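Local coordinates for protein probable arabinosyltransferase B (Mycobacterium tuberculosis H37Rv, PDB 7BVF) that polymerises arabinose into the arabinan of cell-wall arabinogalactan as a membrane-bound arabinosyltransferase, at residues A109-L114 / D127-I132. Residues are numbered along the deposited sequence; the frame is centred on the assembly and turned at random.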
ATOM      1  N   ALA A 109      27.279  -3.435 -22.344  1.00 28.74           N
ATOM      2  CA  ALA A 109      28.503  -4.193 -22.531  1.00 28.74           C
ATOM      3  C   ALA A 109      29.686  -3.525 -21.855  1.00 28.74           C
ATOM      4  O   ALA A 109      30.541  -4.212 -21.294  1.00 28.74           O
ATOM      5  CB  ALA A 109      28.791  -4.381 -24.020  1.00 28.74           C
ATOM      6  N   ASN A 110      29.754  -2.194 -21.897  1.00 27.72           N
ATOM      7  CA  ASN A 110      30.825  -1.492 -21.201  1.00 27.72           C
ATOM      8  C   ASN A 110      30.744  -1.749 -19.707  1.00 27.72           C
ATOM      9  O   ASN A 110      31.745  -2.082 -19.063  1.00 27.72           O
ATOM     10  CB  ASN A 110      30.754  -0.001 -21.507  1.00 27.72           C
ATOM     11  CG  ASN A 110      30.964   0.296 -22.969  1.00 27.72           C
ATOM     12  OD1 ASN A 110      32.095   0.333 -23.447  1.00 27.72           O
ATOM     13  ND2 ASN A 110      29.873   0.502 -23.692  1.00 27.72           N
ATOM     14  N   LEU A 111      29.557  -1.594 -19.138  1.00 25.63           N
ATOM     15  CA  LEU A 111      29.293  -2.106 -17.808  1.00 25.63           C
ATOM     16  C   LEU A 111      29.349  -3.628 -17.834  1.00 25.63           C
ATOM     17  O   LEU A 111      29.156  -4.255 -18.877  1.00 25.63           O
ATOM     18  CB  LEU A 111      27.928  -1.619 -17.328  1.00 25.63           C
ATOM     19  CG  LEU A 111      27.411  -1.964 -15.934  1.00 25.63           C
ATOM     20  CD1 LEU A 111      28.509  -1.854 -14.903  1.00 25.63           C
ATOM     21  CD2 LEU A 111      26.255  -1.050 -15.578  1.00 25.63           C
ATOM     22  N   GLN A 112      29.648  -4.217 -16.678  1.00 23.04           N
ATOM     23  CA  GLN A 112      29.606  -5.668 -16.458  1.00 23.04           C
ATOM     24  C   GLN A 112      30.328  -6.457 -17.546  1.00 23.04           C
ATOM     25  O   GLN A 112      29.856  -7.497 -18.001  1.00 23.04           O
ATOM     26  CB  GLN A 112      28.162  -6.156 -16.285  1.00 23.04           C
ATOM     27  CG  GLN A 112      27.262  -6.100 -17.501  1.00 23.04           C
ATOM     28  CD  GLN A 112      25.820  -5.912 -17.124  1.00 23.04           C
ATOM     29  OE1 GLN A 112      25.483  -5.834 -15.946  1.00 23.04           O
ATOM     30  NE2 GLN A 112      24.955  -5.830 -18.121  1.00 23.04           N
ATOM     31  N   ALA A 113      31.503  -5.987 -17.940  1.00 23.43           N
ATOM     32  CA  ALA A 113      32.368  -6.734 -18.849  1.00 23.43           C
ATOM     33  C   ALA A 113      33.745  -6.090 -18.818  1.00 23.43           C
ATOM     34  O   ALA A 113      33.951  -5.051 -18.185  1.00 23.43           O
ATOM     35  CB  ALA A 113      31.810  -6.778 -20.270  1.00 23.43           C
ATOM     36  N   LEU A 114      34.689  -6.713 -19.515  1.00 23.53           N
ATOM     37  CA  LEU A 114      36.077  -6.278 -19.521  1.00 23.53           C
ATOM     38  C   LEU A 114      36.537  -6.103 -20.957  1.00 23.53           C
ATOM     39  O   LEU A 114      36.295  -6.975 -21.796  1.00 23.53           O
ATOM     40  CB  LEU A 114      36.965  -7.288 -18.794  1.00 23.53           C
ATOM     41  CG  LEU A 114      38.450  -6.980 -18.666  1.00 23.53           C
ATOM     42  CD1 LEU A 114      38.920  -7.356 -17.285  1.00 23.53           C
ATOM     43  CD2 LEU A 114      39.238  -7.737 -19.710  1.00 23.53           C
ATOM     44  N   ASP A 127      36.804  -1.867 -17.255  1.00 27.38           N
ATOM     45  CA  ASP A 127      36.032  -2.823 -16.470  1.00 27.38           C
ATOM     46  C   ASP A 127      34.606  -2.313 -16.334  1.00 27.38           C
ATOM     47  O   ASP A 127      34.128  -1.573 -17.197  1.00 27.38           O
ATOM     48  CB  ASP A 127      36.658  -3.077 -15.104  1.00 27.38           C
ATOM     49  CG  ASP A 127      36.487  -4.514 -14.655  1.00 27.38           C
ATOM     50  OD1 ASP A 127      35.375  -5.052 -14.813  1.00 27.38           O
ATOM     51  OD2 ASP A 127      37.460  -5.114 -14.159  1.00 27.38           O
ATOM     52  N   ARG A 128      33.903  -2.726 -15.285  1.00 24.30           N
ATOM     53  CA  ARG A 128      32.508  -2.335 -15.145  1.00 24.30           C
ATOM     54  C   ARG A 128      32.400  -0.837 -14.887  1.00 24.30           C
ATOM     55  O   ARG A 128      32.126  -0.406 -13.764  1.00 24.30           O
ATOM     56  CB  ARG A 128      31.849  -3.121 -14.012  1.00 24.30           C
ATOM     57  CG  ARG A 128      32.324  -4.556 -13.899  1.00 24.30           C
ATOM     58  CD  ARG A 128      31.726  -5.239 -12.692  1.00 24.30           C
ATOM     59  NE  ARG A 128      30.382  -5.735 -12.954  1.00 24.30           N
ATOM     60  CZ  ARG A 128      30.053  -7.020 -12.966  1.00 24.30           C
ATOM     61  NH1 ARG A 128      28.805  -7.385 -13.213  1.00 24.30           N
ATOM     62  NH2 ARG A 128      30.970  -7.940 -12.728  1.00 24.30           N
ATOM     63  N   ASN A 129      32.634  -0.050 -15.944  1.00 28.01           N
ATOM     64  CA  ASN A 129      32.540   1.408 -15.974  1.00 28.01           C
ATOM     65  C   ASN A 129      33.668   2.104 -15.227  1.00 28.01           C
ATOM     66  O   ASN A 129      33.516   3.253 -14.816  1.00 28.01           O
ATOM     67  CB  ASN A 129      31.191   1.908 -15.444  1.00 28.01           C
ATOM     68  CG  ASN A 129      30.084   1.787 -16.465  1.00 28.01           C
ATOM     69  OD1 ASN A 129      28.951   1.450 -16.129  1.00 28.01           O
ATOM     70  ND2 ASN A 129      30.410   2.049 -17.724  1.00 28.01           N
ATOM     71  N   VAL A 130      34.806   1.444 -15.039  1.00 29.70           N
ATOM     72  CA  VAL A 130      35.979   2.064 -14.438  1.00 29.70           C
ATOM     73  C   VAL A 130      37.176   1.795 -15.337  1.00 29.70           C
ATOM     74  O   VAL A 130      37.322   0.697 -15.882  1.00 29.70           O
ATOM     75  CB  VAL A 130      36.237   1.563 -12.999  1.00 29.70           C
ATOM     76  CG1 VAL A 130      35.002   1.741 -12.142  1.00 29.70           C
ATOM     77  CG2 VAL A 130      36.663   0.114 -12.991  1.00 29.70           C
ATOM     78  N   VAL A 131      38.017   2.810 -15.518  1.00 33.27           N
ATOM     79  CA  VAL A 131      39.214   2.676 -16.343  1.00 33.27           C
ATOM     80  C   VAL A 131      40.315   2.121 -15.447  1.00 33.27           C
ATOM     81  O   VAL A 131      40.880   2.838 -14.621  1.00 33.27           O
ATOM     82  CB  VAL A 131      39.625   4.002 -16.984  1.00 33.27           C
ATOM     83  CG1 VAL A 131      40.902   3.820 -17.787  1.00 33.27           C
ATOM     84  CG2 VAL A 131      38.515   4.525 -17.865  1.00 33.27           C
ATOM     85  N   ILE A 132      40.619   0.835 -15.603  1.00 32.82           N
ATOM     86  CA  ILE A 132      41.652   0.218 -14.783  1.00 32.82           C
ATOM     87  C   ILE A 132      43.025   0.741 -15.176  1.00 32.82           C
ATOM     88  O   ILE A 132      43.829   1.120 -14.319  1.00 32.82           O
ATOM     89  CB  ILE A 132      41.574  -1.311 -14.886  1.00 32.82           C
ATOM     90  CG1 ILE A 132      40.399  -1.830 -14.070  1.00 32.82           C
ATOM     91  CG2 ILE A 132      42.837  -1.944 -14.393  1.00 32.82           C
ATOM     92  CD1 ILE A 132      40.167  -3.281 -14.266  1.00 32.82           C
TER
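The carbonyl oxygen of Ala-113 lies against Asp-127, with an Asp-127 CA to Ala-113 O separation of 3.5 Å in a CA-H...O contact bent to 129° at the hydrogen. No conventional hydrogen bond joins 109-114 to 127-132. Within 127-132, Asp-127 OD1 takes a weak bond from the backbone N of Arg-128, 2.8 Å long. Arg-128 is the centre of an inverse gamma turn, within the loop that joins the antiparallel strands 122-126 and 131-136.

Side chains also meet across the contact. The Arg-128 chain bends at its third torsion (chi3 82°) and lays one face of the guanidinium over Gln-112. Its NE is 3.6 Å from Gln-112 CA, and its NH1 is 3.4 Å from Gln-112 CB. The amide end of Gln-112 leads off, its NE2 weakly bonded to Asp-108 O. Leu-111 crosses both Arg-128 and Asn-129 at a slant. Its CD1 meets Arg-128 CB at 3.7 Å, while its CB sits 3.5 Å from Asn-129 OD1. Leu-114 CD1 reaches the Asp-127 carboxylate more loosely.

Outside the pair, Asn-110 OD1 is bonded to Lys-104, Arg-128 also touches Arg-1095, and Asn-129 packs on a polar side chain of another protein's chain. The contact thus sets the loop between helix 85-89 and strand 122-126 against the hairpin turn, within the concanavalin-like domain. Arg-128 NE and NH1 and Asn-129 OD1 meet carbons of Gln-112 and Leu-111, and the backbone oxygens of Asn-110 and Asp-127 meet without a bond. The contact therefore probably rests mainly on van der Waals packing, with one weak CA-H...O contact.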